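Side-chain contacts in KLLA0F20702p (Kluyveromyces lactis, PDB 5Y5A), which is the telomerase subunit Est1, a mostly helical TPR-like protein that probably helps bring yeast telomerase to telomeres by binding Cdc13: residues F180-D183 with C184-S188; S136-E139 with L140-N144; L339-F342 with Q343-F347; M313-Y316 with I317-L320; Y91-F94 with K95-N99. All blocks are in the same frame, centred on the assembly; numbering follows the deposited sequence.

In the fold
The five contacts fall into two helical parts of this N-terminal piece of Est1. Interactions 1, 2 and 5 lie in the Est1 family region, on helices 179-206, 113-144 and 78-105; interactions 3 and 4 lie in the region assigned to DNA/RNA binding, on the far side of the chain's centre from interactions 1 and 2. Interactions 1 and 2 touch, S188 OG resting 3.6 Å from I141 CD1, with their centres 11 Å apart. Interactions 3 and 4 also touch, their centres 9 Å apart. Interaction 5 lies about 28 Å, centre to centre, from both 1 and 2. A bound peptide, presumably from Cdc13, packs on interaction 1 through I182, V185 and M186.

Interaction 1. Residues F180-D183 with C184-S188; sequences FSID and CVMAS
With CG anti to the backbone N (chi1 -179°), F180 swings its ring to meet the sulfur of C184, whose own chi1 of -70° sets SG beside its backbone N. The result is a Cys sulfur-aromatic contact between residues one helical turn apart: SG sits over one face of the ring, 3.7 Å from the centroid and 24° off the normal, displaced toward the rim so that CE2 is the nearest ring atom at 3.4 Å. Beneath it, C184 N donates to F180 O at 3.0 Å, tying the same two residues through the backbone. This i to i+4 pairing lies near the start of helix 179-206, in the TPR-like helical array of the Est1 family region. On another flank of the helix I182 and M186 run alongside each other, with CG2 of I182 4.0 Å from CG of M186; beyond CG the methionine bends at both following torsions. I182, V185 and M186 also pack against the bound peptide. Further along, C184 O takes two bonds from S188, from N and from OG (3.0 Å), which arrive from opposite faces of the carbonyl plane. D183 turns its carboxylate to S76 N, while Y145 meets the F180 ring edge-to-face.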
loop_
_atom_site.group_PDB
_atom_site.type_symbol
_atom_site.label_atom_id
_atom_site.label_comp_id
_atom_site.label_asym_id
_atom_site.label_seq_id
_atom_site.Cartn_x
_atom_site.Cartn_y
_atom_site.Cartn_z
ATOM N N PHE A 180 -24.739 8.527 7.362
ATOM C CA PHE A 180 -25.110 7.119 7.453
ATOM C C PHE A 180 -24.462 6.265 6.368
ATOM O O PHE A 180 -24.076 5.122 6.618
ATOM C CB PHE A 180 -26.629 6.965 7.385
ATOM C CG PHE A 180 -27.097 5.545 7.492
ATOM C CD1 PHE A 180 -27.061 4.882 8.704
ATOM C CD2 PHE A 180 -27.585 4.876 6.382
ATOM C CE1 PHE A 180 -27.498 3.576 8.810
ATOM C CE2 PHE A 180 -28.026 3.570 6.481
ATOM C CZ PHE A 180 -27.980 2.919 7.699
ATOM N N SER A 181 -24.348 6.822 5.165
ATOM C CA SER A 181 -23.724 6.115 4.051
ATOM C C SER A 181 -22.262 5.824 4.347
ATOM O O SER A 181 -21.760 4.747 4.037
ATOM C CB SER A 181 -23.850 6.923 2.761
ATOM O OG SER A 181 -25.215 7.136 2.437
ATOM N N ILE A 182 -21.583 6.792 4.955
ATOM C CA ILE A 182 -20.190 6.615 5.342
ATOM C C ILE A 182 -20.061 5.521 6.400
ATOM O O ILE A 182 -19.169 4.673 6.321
ATOM C CB ILE A 182 -19.585 7.927 5.873
ATOM C CG1 ILE A 182 -19.644 9.009 4.791
ATOM C CG2 ILE A 182 -18.145 7.715 6.321
ATOM C CD1 ILE A 182 -18.983 10.312 5.190
ATOM N N ASP A 183 -20.972 5.538 7.373
ATOM C CA ASP A 183 -20.977 4.562 8.460
ATOM C C ASP A 183 -21.145 3.140 7.942
ATOM O O ASP A 183 -20.527 2.204 8.456
ATOM C CB ASP A 183 -22.094 4.876 9.461
ATOM C CG ASP A 183 -22.099 6.328 9.892
ATOM O OD1 ASP A 183 -21.068 7.010 9.698
ATOM O OD2 ASP A 183 -23.132 6.790 10.425
ATOM N N CYS A 184 -21.989 2.988 6.924
ATOM C CA CYS A 184 -22.254 1.688 6.319
ATOM C C CYS A 184 -21.027 1.126 5.622
ATOM O O CYS A 184 -20.714 -0.056 5.769
ATOM C CB CYS A 184 -23.404 1.782 5.319
ATOM S SG CYS A 184 -25.009 2.058 6.067
ATOM N N VAL A 185 -20.346 1.976 4.854
ATOM C CA VAL A 185 -19.159 1.559 4.121
ATOM C C VAL A 185 -18.023 1.251 5.087
ATOM O O VAL A 185 -17.323 0.247 4.937
ATOM C CB VAL A 185 -18.707 2.633 3.108
ATOM C CG1 VAL A 185 -17.430 2.206 2.416
ATOM C CG2 VAL A 185 -19.805 2.888 2.085
ATOM N N MET A 186 -17.847 2.112 6.086
ATOM C CA MET A 186 -16.843 1.871 7.122
ATOM C C MET A 186 -17.132 0.580 7.897
ATOM O O MET A 186 -16.216 -0.156 8.256
ATOM C CB MET A 186 -16.767 3.055 8.088
ATOM C CG MET A 186 -16.247 4.332 7.455
ATOM S SD MET A 186 -14.725 4.045 6.535
ATOM C CE MET A 186 -13.538 3.793 7.851
ATOM N N ALA A 187 -18.404 0.307 8.156
ATOM C CA ALA A 187 -18.765 -0.930 8.844
ATOM C C ALA A 187 -18.364 -2.126 7.992
ATOM O O ALA A 187 -17.819 -3.104 8.498
ATOM C CB ALA A 187 -20.250 -0.969 9.153
ATOM N N SER A 188 -18.625 -2.022 6.692
ATOM C CA SER A 188 -18.273 -3.073 5.751
ATOM C C SER A 188 -16.769 -3.276 5.710
ATOM O O SER A 188 -16.286 -4.407 5.759
ATOM C CB SER A 188 -18.801 -2.742 4.360
ATOM O OG SER A 188 -20.218 -2.701 4.372
#

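Interaction 2. Residues S136-E139 with L140-N144; sequences STLE and LIFAN
L138 and F142 share one flank of helix 113-144, their side chains leaning out in the same direction one turn apart. The leucine brings its CD2 branch to CE1 of the phenylalanine at 4.0 Å, and the ring turns its edge back to the helix, with L138 O near the ring plane and 3.2 Å from F142 CD1. The same carbonyl accepts F142 N in an almost straight bond (2.9 Å, N-H...O 175°), so it meets both the backbone and the ring edge of one residue. T137 and I141 make a different pair: their side chains cross obliquely, the methyl CG2 of T137 coming within 4.1 Å of I141 CD1. With CG1 anti to its carbonyl carbon (chi1 -72°), I141 lays that methylene 3.1 Å from T137 O, while T137 OG1 bonds to L133 O. At the end of the helix N144 folds back, ND2 reaching L140 O at 3.1 Å with the acceptor in the amide plane. Helix 179-206 packs on T137, L138 and I141 through C191, L192 and S188; helix 33-53 lines another flank through M46, L49, L50 and L53, and F142 lies against T155 and R156 of the short helix 155-158.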
loop_
_atom_site.group_PDB
_atom_site.type_symbol
_atom_site.label_atom_id
_atom_site.label_comp_id
_atom_site.label_asym_id
_atom_site.label_seq_id
_atom_site.Cartn_x
_atom_site.Cartn_y
_atom_site.Cartn_z
ATOM N N SER A 136 -22.137 -11.755 8.967
ATOM C CA SER A 136 -23.560 -11.468 9.187
ATOM C C SER A 136 -23.825 -9.997 8.946
ATOM O O SER A 136 -24.814 -9.618 8.317
ATOM C CB SER A 136 -24.007 -11.813 10.612
ATOM O OG SER A 136 -23.927 -13.198 10.881
ATOM N N THR A 137 -22.930 -9.172 9.471
ATOM C CA THR A 137 -23.083 -7.732 9.404
ATOM C C THR A 137 -23.019 -7.266 7.952
ATOM O O THR A 137 -23.839 -6.455 7.524
ATOM C CB THR A 137 -22.013 -7.037 10.251
ATOM O OG1 THR A 137 -21.949 -7.682 11.530
ATOM C CG2 THR A 137 -22.355 -5.572 10.451
ATOM N N LEU A 138 -22.060 -7.798 7.197
ATOM C CA LEU A 138 -21.978 -7.551 5.758
ATOM C C LEU A 138 -23.287 -7.902 5.051
ATOM O O LEU A 138 -23.861 -7.069 4.344
ATOM C CB LEU A 138 -20.835 -8.354 5.137
ATOM C CG LEU A 138 -19.432 -7.766 5.236
ATOM C CD1 LEU A 138 -18.432 -8.698 4.580
ATOM C CD2 LEU A 138 -19.385 -6.391 4.598
ATOM N N GLU A 139 -23.745 -9.137 5.242
ATOM C CA GLU A 139 -24.991 -9.607 4.640
ATOM C C GLU A 139 -26.171 -8.737 5.058
ATOM O O GLU A 139 -27.049 -8.441 4.247
ATOM C CB GLU A 139 -25.267 -11.067 5.021
ATOM C CG GLU A 139 -24.386 -12.089 4.320
ATOM C CD GLU A 139 -24.736 -13.519 4.704
ATOM O OE1 GLU A 139 -24.971 -13.777 5.904
ATOM O OE2 GLU A 139 -24.776 -14.387 3.805
ATOM N N LEU A 140 -26.189 -8.342 6.329
ATOM C CA LEU A 140 -27.211 -7.436 6.835
ATOM C C LEU A 140 -27.186 -6.134 6.056
ATOM O O LEU A 140 -28.213 -5.673 5.562
ATOM C CB LEU A 140 -27.005 -7.153 8.324
ATOM C CG LEU A 140 -27.895 -6.050 8.909
ATOM C CD1 LEU A 140 -29.355 -6.475 8.913
ATOM C CD2 LEU A 140 -27.453 -5.645 10.305
ATOM N N ILE A 141 -25.995 -5.558 5.943
ATOM C CA ILE A 141 -25.808 -4.268 5.300
ATOM C C ILE A 141 -26.235 -4.291 3.836
ATOM O O ILE A 141 -27.023 -3.454 3.400
ATOM C CB ILE A 141 -24.344 -3.818 5.399
ATOM C CG1 ILE A 141 -24.020 -3.410 6.836
ATOM C CG2 ILE A 141 -24.068 -2.668 4.449
ATOM C CD1 ILE A 141 -22.545 -3.186 7.083
ATOM N N PHE A 142 -25.732 -5.256 3.103
ATOM C CA PHE A 142 -26.031 -5.382 1.701
ATOM C C PHE A 142 -27.471 -5.773 1.408
ATOM O O PHE A 142 -27.932 -5.644 0.293
ATOM C CB PHE A 142 -25.084 -6.387 1.072
ATOM C CG PHE A 142 -23.737 -5.825 0.741
ATOM C CD1 PHE A 142 -22.763 -5.743 1.691
ATOM C CD2 PHE A 142 -23.453 -5.383 -0.523
ATOM C CE1 PHE A 142 -21.530 -5.226 1.398
ATOM C CE2 PHE A 142 -22.217 -4.869 -0.825
ATOM C CZ PHE A 142 -21.256 -4.792 0.139
ATOM N N ALA A 143 -28.172 -6.259 2.416
ATOM C CA ALA A 143 -29.568 -6.665 2.261
ATOM C C ALA A 143 -30.524 -5.483 2.390
ATOM O O ALA A 143 -31.597 -5.471 1.785
ATOM C CB ALA A 143 -29.928 -7.739 3.277
ATOM N N ASN A 144 -30.133 -4.492 3.185
ATOM C CA ASN A 144 -30.969 -3.316 3.417
ATOM C C ASN A 144 -30.709 -2.163 2.449
ATOM O O ASN A 144 -31.640 -1.490 2.008
ATOM C CB ASN A 144 -30.781 -2.808 4.847
ATOM C CG ASN A 144 -31.600 -3.578 5.855
ATOM O OD1 ASN A 144 -32.711 -3.175 6.206
ATOM N ND2 ASN A 144 -31.057 -4.692 6.331
#

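Interaction 3. Residues L339-F342 with Q343-F347; sequences LKHF and QTLLF
The CD2 methyl of L345 meets the imidazole of H341 in the closest side-chain approach of this part of the helix, standing 3.7 Å from NE2 and 3.8 Å from CE1 and coming at the ring obliquely. In the histidine, chi1 of 174° turns the imidazole away from its own N, and NE2 is fixed by a hydrogen bond to E301, which also touches L345. Under this pair L345 N donates to H341 O at 3.0 Å. On the flank where F342 and L346 are buried, L346 N bonds to F342 O, and the F342 ring meets Y316 edge-to-face. These are the first turns of helix 339-379, a long helix in the region assigned to DNA/RNA binding, and they pack on helix 318-325 through P319 and L320. The looser side holds K340, exposed and extended, whose CG comes no nearer than 4.3 Å to CG2 of T344. There T344 OG1, placed between its backbone N and carbonyl carbon (chi1 55°), lies 3.0 Å from H341 O and 3.1 Å from K340 O, two acceptors for one proton. Q343 reaches away toward K400, its OE1 making a weak hydrogen bond with NZ.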
loop_
_atom_site.group_PDB
_atom_site.type_symbol
_atom_site.label_atom_id
_atom_site.label_comp_id
_atom_site.label_asym_id
_atom_site.label_seq_id
_atom_site.Cartn_x
_atom_site.Cartn_y
_atom_site.Cartn_z
ATOM N N LEU A 339 26.995 -2.804 1.649
ATOM C CA LEU A 339 26.014 -1.814 1.181
ATOM C C LEU A 339 26.209 -1.420 -0.284
ATOM O O LEU A 339 25.239 -1.346 -1.037
ATOM C CB LEU A 339 26.045 -0.561 2.057
ATOM C CG LEU A 339 25.412 -0.748 3.446
ATOM C CD1 LEU A 339 25.290 0.587 4.161
ATOM C CD2 LEU A 339 24.046 -1.424 3.351
ATOM N N LYS A 340 27.453 -1.173 -0.689
ATOM C CA LYS A 340 27.737 -0.838 -2.079
ATOM C C LYS A 340 27.378 -2.015 -2.995
ATOM O O LYS A 340 26.886 -1.815 -4.099
ATOM C CB LYS A 340 29.203 -0.444 -2.259
ATOM C CG LYS A 340 29.544 0.056 -3.669
ATOM C CD LYS A 340 31.054 0.201 -3.870
ATOM C CE LYS A 340 31.411 0.401 -5.340
ATOM N NZ LYS A 340 32.885 0.343 -5.574
ATOM N N HIS A 341 27.607 -3.235 -2.517
ATOM C CA HIS A 341 27.250 -4.441 -3.263
ATOM C C HIS A 341 25.743 -4.558 -3.509
ATOM O O HIS A 341 25.318 -4.889 -4.619
ATOM C CB HIS A 341 27.741 -5.682 -2.526
ATOM C CG HIS A 341 27.296 -6.972 -3.144
ATOM N ND1 HIS A 341 27.823 -7.456 -4.323
ATOM C CD2 HIS A 341 26.375 -7.881 -2.744
ATOM C CE1 HIS A 341 27.246 -8.605 -4.621
ATOM N NE2 HIS A 341 26.364 -8.886 -3.679
ATOM N N PHE A 342 24.940 -4.300 -2.477
ATOM C CA PHE A 342 23.483 -4.337 -2.612
ATOM C C PHE A 342 22.991 -3.420 -3.726
ATOM O O PHE A 342 22.146 -3.803 -4.529
ATOM C CB PHE A 342 22.803 -3.948 -1.295
ATOM C CG PHE A 342 22.922 -4.993 -0.225
ATOM C CD1 PHE A 342 22.699 -6.332 -0.517
ATOM C CD2 PHE A 342 23.269 -4.642 1.068
ATOM C CE1 PHE A 342 22.809 -7.304 0.463
ATOM C CE2 PHE A 342 23.379 -5.607 2.061
ATOM C CZ PHE A 342 23.150 -6.943 1.757
ATOM N N GLN A 343 23.535 -2.212 -3.775
ATOM C CA GLN A 343 23.088 -1.210 -4.723
ATOM C C GLN A 343 23.499 -1.557 -6.142
ATOM O O GLN A 343 22.710 -1.423 -7.089
ATOM C CB GLN A 343 23.645 0.162 -4.353
ATOM C CG GLN A 343 23.391 1.210 -5.423
ATOM C CD GLN A 343 24.218 2.455 -5.223
ATOM O OE1 GLN A 343 25.338 2.558 -5.727
ATOM N NE2 GLN A 343 23.674 3.411 -4.492
ATOM N N THR A 344 24.742 -1.997 -6.295
ATOM C CA THR A 344 25.246 -2.285 -7.628
ATOM C C THR A 344 24.487 -3.473 -8.222
ATOM O O THR A 344 24.153 -3.477 -9.405
ATOM C CB THR A 344 26.769 -2.550 -7.612
ATOM O OG1 THR A 344 27.072 -3.587 -6.679
ATOM C CG2 THR A 344 27.524 -1.302 -7.190
ATOM N N LEU A 345 24.174 -4.462 -7.395
ATOM C CA LEU A 345 23.507 -5.664 -7.886
ATOM C C LEU A 345 22.040 -5.367 -8.174
ATOM O O LEU A 345 21.499 -5.810 -9.188
ATOM C CB LEU A 345 23.640 -6.812 -6.883
ATOM C CG LEU A 345 23.630 -8.228 -7.464
ATOM C CD1 LEU A 345 24.634 -8.335 -8.594
ATOM C CD2 LEU A 345 23.949 -9.256 -6.406
ATOM N N LEU A 346 21.399 -4.622 -7.273
ATOM C CA LEU A 346 20.050 -4.111 -7.506
ATOM C C LEU A 346 19.954 -3.354 -8.835
ATOM O O LEU A 346 19.056 -3.598 -9.631
ATOM C CB LEU A 346 19.616 -3.168 -6.373
ATOM C CG LEU A 346 18.263 -2.492 -6.599
ATOM C CD1 LEU A 346 17.178 -3.550 -6.530
ATOM C CD2 LEU A 346 17.982 -1.356 -5.610
ATOM N N PHE A 347 20.867 -2.412 -9.048
ATOM C CA PHE A 347 20.828 -1.587 -10.255
ATOM C C PHE A 347 21.118 -2.440 -11.469
ATOM O O PHE A 347 20.499 -2.251 -12.515
ATOM C CB PHE A 347 21.811 -0.410 -10.163
ATOM C CG PHE A 347 21.266 0.788 -9.407
ATOM C CD1 PHE A 347 20.728 0.642 -8.138
ATOM C CD2 PHE A 347 21.310 2.061 -9.963
ATOM C CE1 PHE A 347 20.234 1.746 -7.441
ATOM C CE2 PHE A 347 20.813 3.168 -9.278
ATOM C CZ PHE A 347 20.288 3.017 -8.017
#

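Interaction 4. Residues M313-Y316 with I317-L320; sequences MEFY and ILPL
F315 to L318 form a type I beta turn at the junction of helices 306-315 and 318-325, closed by L318 N donating to F315 O at 3.0 Å. The bond is not ideally directed: the donor stands 50° out of the carbonyl plane, and the N-H...O angle is 148°. P319 follows at once, and having no N-H it meets F315 O with its CD instead, 3.2 Å away. L318 folds back over the turn, with CB 3.2 Å from F315 O and CG 3.8 Å from E314 O. Its CD1 comes to 4.5 Å from CD2 of F315, a light touch made obliquely to the ring. The turn joins two successive helices in the region assigned to DNA/RNA binding, whose family belongs to the TPR clan, and all eight residues are buried. With an alanine in place of L318, the loss of CG and its methyls would probably open a gap beside the F315 ring and toward A255 of helix 251-263. On the next turn L320 approaches the backbone, CG 3.5 Å from Y316 O. Y316 points its hydroxyl to E301; E314 turns its carboxylate to N253 N, and F315 packs on S293 and L297 of helix 285-298.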
loop_
_atom_site.group_PDB
_atom_site.type_symbol
_atom_site.label_atom_id
_atom_site.label_comp_id
_atom_site.label_asym_id
_atom_site.label_seq_id
_atom_site.Cartn_x
_atom_site.Cartn_y
_atom_site.Cartn_z
ATOM N N MET A 313 15.550 -8.017 -6.374
ATOM C CA MET A 313 14.928 -6.706 -6.537
ATOM C C MET A 313 13.991 -6.393 -5.378
ATOM O O MET A 313 13.863 -5.241 -4.987
ATOM C CB MET A 313 14.191 -6.621 -7.867
ATOM C CG MET A 313 15.122 -6.789 -9.055
ATOM S SD MET A 313 14.299 -6.513 -10.620
ATOM C CE MET A 313 15.154 -7.706 -11.649
ATOM N N GLU A 314 13.362 -7.417 -4.807
ATOM C CA GLU A 314 12.515 -7.206 -3.639
ATOM C C GLU A 314 13.345 -6.886 -2.388
ATOM O O GLU A 314 12.952 -6.076 -1.568
ATOM C CB GLU A 314 11.639 -8.432 -3.369
ATOM C CG GLU A 314 10.692 -8.214 -2.210
ATOM C CD GLU A 314 10.016 -9.485 -1.743
ATOM O OE1 GLU A 314 10.037 -10.472 -2.492
ATOM O OE2 GLU A 314 9.460 -9.489 -0.624
ATOM N N PHE A 315 14.500 -7.521 -2.249
ATOM C CA PHE A 315 15.247 -7.424 -1.006
ATOM C C PHE A 315 16.381 -6.410 -0.983
ATOM O O PHE A 315 16.608 -5.780 0.041
ATOM C CB PHE A 315 15.811 -8.794 -0.641
ATOM C CG PHE A 315 14.810 -9.702 -0.009
ATOM C CD1 PHE A 315 13.905 -10.410 -0.784
ATOM C CD2 PHE A 315 14.757 -9.837 1.365
ATOM C CE1 PHE A 315 12.977 -11.244 -0.198
ATOM C CE2 PHE A 315 13.831 -10.673 1.955
ATOM C CZ PHE A 315 12.941 -11.380 1.173
ATOM N N TYR A 316 17.109 -6.259 -2.082
ATOM C CA TYR A 316 18.363 -5.520 -2.016
ATOM C C TYR A 316 18.153 -4.022 -1.922
ATOM O O TYR A 316 19.094 -3.287 -1.647
ATOM C CB TYR A 316 19.268 -5.858 -3.207
ATOM C CG TYR A 316 20.038 -7.150 -3.002
ATOM C CD1 TYR A 316 19.586 -8.099 -2.103
ATOM C CD2 TYR A 316 21.225 -7.411 -3.684
ATOM C CE1 TYR A 316 20.263 -9.274 -1.896
ATOM C CE2 TYR A 316 21.925 -8.606 -3.476
ATOM C CZ TYR A 316 21.429 -9.529 -2.577
ATOM O OH TYR A 316 22.084 -10.726 -2.340
ATOM N N ILE A 317 16.926 -3.557 -2.123
ATOM C CA ILE A 317 16.662 -2.144 -1.931
ATOM C C ILE A 317 16.478 -1.852 -0.436
ATOM O O ILE A 317 16.587 -0.712 -0.003
ATOM C CB ILE A 317 15.411 -1.668 -2.725
ATOM C CG1 ILE A 317 15.404 -0.139 -2.856
ATOM C CG2 ILE A 317 14.127 -2.196 -2.091
ATOM C CD1 ILE A 317 14.164 0.431 -3.549
ATOM N N LEU A 318 16.181 -2.872 0.333
ATOM C CA LEU A 318 15.929 -2.717 1.739
ATOM C C LEU A 318 17.089 -2.198 2.539
ATOM O O LEU A 318 16.930 -1.257 3.255
ATOM C CB LEU A 318 15.335 -3.970 2.323
ATOM C CG LEU A 318 14.014 -4.364 1.702
ATOM C CD1 LEU A 318 13.497 -5.644 2.280
ATOM C CD2 LEU A 318 12.984 -3.285 1.868
ATOM N N PRO A 319 18.261 -2.784 2.421
ATOM C CA PRO A 319 19.391 -2.215 3.168
ATOM C C PRO A 319 19.771 -0.797 2.748
ATOM O O PRO A 319 20.373 -0.078 3.544
ATOM C CB PRO A 319 20.540 -3.180 2.854
ATOM C CG PRO A 319 19.871 -4.463 2.540
ATOM C CD PRO A 319 18.629 -4.062 1.789
ATOM N N LEU A 320 19.437 -0.405 1.522
ATOM C CA LEU A 320 19.789 0.925 1.045
ATOM C C LEU A 320 18.890 1.951 1.717
ATOM O O LEU A 320 19.355 2.983 2.201
ATOM C CB LEU A 320 19.665 1.007 -0.477
ATOM C CG LEU A 320 20.481 -0.088 -1.174
ATOM C CD1 LEU A 320 20.227 -0.091 -2.675
ATOM C CD2 LEU A 320 21.968 0.095 -0.883
#

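Interaction 5. Residues Y91-F94 with K95-N99; sequences YPIF and KYFQN
The isoleucine methyl CG2 of I93 rests against the ring of F97, 3.7 Å from CE1, the two side chains running along one flank of the helix. The phenylalanine turns an edge to the helix, and I93 O lies near the ring plane, 3.1 Å from CD1. Two residues earlier, on another flank, Y91 and K95 meet across each other: the lysine CD stands 3.7 Å from CE2 of Y91, while its CB lies over one face of the ring, offset toward the rim. Both leave the helix with trans first torsions (chi1 178° for Y91, -176° for K95), which sends the extended lysine past the tyrosine ring. Beneath them K95 N donates to Y91 O at 2.8 Å, and F97 N donates to I93 O at 3.2 Å. P92 lacks an N-H to bond to the preceding turn, and helix 78-105 is kinked there. Farther out, F97 packs on L119 and L123 of helix 113-144 and on M205 of helix 179-206, and F94 stacks with Y201; the contact thus joins three helices of the TPR-like Est1 family region. A serine in place of F97 would probably open a gap among L119, L123 and M205 and leave the I93 methyl without its ring partner. These side-chain meetings are apolar: even the lysine takes part with its methylenes rather than its charge.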
loop_
_atom_site.group_PDB
_atom_site.type_symbol
_atom_site.label_atom_id
_atom_site.label_comp_id
_atom_site.label_asym_id
_atom_site.label_seq_id
_atom_site.Cartn_x
_atom_site.Cartn_y
_atom_site.Cartn_z
ATOM N N TYR A 91 -9.668 -10.132 19.427
ATOM C CA TYR A 91 -8.210 -10.072 19.552
ATOM C C TYR A 91 -7.677 -10.799 20.797
ATOM O O TYR A 91 -6.707 -11.548 20.688
ATOM C CB TYR A 91 -7.693 -8.629 19.563
ATOM C CG TYR A 91 -6.194 -8.581 19.749
ATOM C CD1 TYR A 91 -5.337 -8.821 18.682
ATOM C CD2 TYR A 91 -5.634 -8.332 20.997
ATOM C CE1 TYR A 91 -3.965 -8.798 18.848
ATOM C CE2 TYR A 91 -4.263 -8.308 21.172
ATOM C CZ TYR A 91 -3.434 -8.539 20.097
ATOM O OH TYR A 91 -2.072 -8.512 20.272
ATOM N N PRO A 92 -8.289 -10.575 21.980
ATOM C CA PRO A 92 -7.735 -11.270 23.149
ATOM C C PRO A 92 -7.838 -12.791 23.053
ATOM O O PRO A 92 -6.977 -13.491 23.587
ATOM C CB PRO A 92 -8.586 -10.740 24.309
ATOM C CG PRO A 92 -9.823 -10.227 23.679
ATOM C CD PRO A 92 -9.386 -9.669 22.369
ATOM N N ILE A 93 -8.870 -13.292 22.383
ATOM C CA ILE A 93 -8.980 -14.724 22.132
ATOM C C ILE A 93 -7.859 -15.194 21.209
ATOM O O ILE A 93 -7.143 -16.141 21.525
ATOM C CB ILE A 93 -10.333 -15.093 21.502
ATOM C CG1 ILE A 93 -11.480 -14.793 22.468
ATOM C CG2 ILE A 93 -10.354 -16.564 21.121
ATOM C CD1 ILE A 93 -12.854 -15.018 21.865
ATOM N N PHE A 94 -7.710 -14.519 20.071
ATOM C CA PHE A 94 -6.711 -14.897 19.078
ATOM C C PHE A 94 -5.292 -14.814 19.630
ATOM O O PHE A 94 -4.437 -15.631 19.293
ATOM C CB PHE A 94 -6.845 -14.019 17.842
ATOM C CG PHE A 94 -7.899 -14.486 16.885
ATOM C CD1 PHE A 94 -7.934 -15.807 16.465
ATOM C CD2 PHE A 94 -8.866 -13.610 16.412
ATOM C CE1 PHE A 94 -8.907 -16.249 15.579
ATOM C CE2 PHE A 94 -9.848 -14.044 15.527
ATOM C CZ PHE A 94 -9.866 -15.365 15.112
ATOM N N LYS A 95 -5.052 -13.823 20.480
ATOM C CA LYS A 95 -3.759 -13.666 21.130
ATOM C C LYS A 95 -3.429 -14.880 21.996
ATOM O O LYS A 95 -2.295 -15.358 21.994
ATOM C CB LYS A 95 -3.737 -12.387 21.970
ATOM C CG LYS A 95 -2.396 -12.084 22.618
ATOM C CD LYS A 95 -2.381 -10.691 23.227
ATOM C CE LYS A 95 -1.126 -10.460 24.052
ATOM N NZ LYS A 95 -1.188 -9.166 24.785
ATOM N N TYR A 96 -4.425 -15.383 22.720
ATOM C CA TYR A 96 -4.227 -16.522 23.617
ATOM C C TYR A 96 -3.846 -17.777 22.844
ATOM O O TYR A 96 -3.020 -18.567 23.297
ATOM C CB TYR A 96 -5.483 -16.783 24.451
ATOM C CG TYR A 96 -5.381 -17.995 25.356
ATOM C CD1 TYR A 96 -4.739 -17.916 26.586
ATOM C CD2 TYR A 96 -5.931 -19.218 24.981
ATOM C CE1 TYR A 96 -4.642 -19.022 27.417
ATOM C CE2 TYR A 96 -5.841 -20.330 25.807
ATOM C CZ TYR A 96 -5.195 -20.225 27.023
ATOM O OH TYR A 96 -5.101 -21.325 27.849
ATOM N N PHE A 97 -4.459 -17.961 21.681
ATOM C CA PHE A 97 -4.122 -19.079 20.809
ATOM C C PHE A 97 -2.713 -18.939 20.233
ATOM O O PHE A 97 -2.038 -19.940 19.981
ATOM C CB PHE A 97 -5.146 -19.197 19.680
ATOM C CG PHE A 97 -6.430 -19.843 20.102
ATOM C CD1 PHE A 97 -7.352 -19.149 20.862
ATOM C CD2 PHE A 97 -6.712 -21.148 19.741
ATOM C CE1 PHE A 97 -8.531 -19.747 21.258
ATOM C CE2 PHE A 97 -7.888 -21.752 20.135
ATOM C CZ PHE A 97 -8.800 -21.050 20.892
ATOM N N GLN A 98 -2.256 -17.708 20.096
ATOM C CA GLN A 98 -0.926 -17.445 19.601
ATOM C C GLN A 98 0.057 -17.854 20.673
ATOM O O GLN A 98 0.905 -18.693 20.454
ATOM C CB GLN A 98 -0.773 -15.966 19.276
ATOM C CG GLN A 98 0.541 -15.600 18.625
ATOM C CD GLN A 98 0.707 -16.200 17.254
ATOM O OE1 GLN A 98 -0.011 -15.860 16.336
ATOM N NE2 GLN A 98 1.671 -17.089 17.110
ATOM N N ASN A 99 -0.073 -17.253 21.839
ATOM C CA ASN A 99 0.786 -17.569 22.981
ATOM C C ASN A 99 0.895 -19.063 23.210
ATOM O O ASN A 99 1.977 -19.599 23.455
ATOM C CB ASN A 99 0.260 -16.905 24.252
ATOM C CG ASN A 99 0.333 -15.398 24.190
ATOM O OD1 ASN A 99 0.417 -14.814 23.109
ATOM N ND2 ASN A 99 0.307 -14.757 25.354
#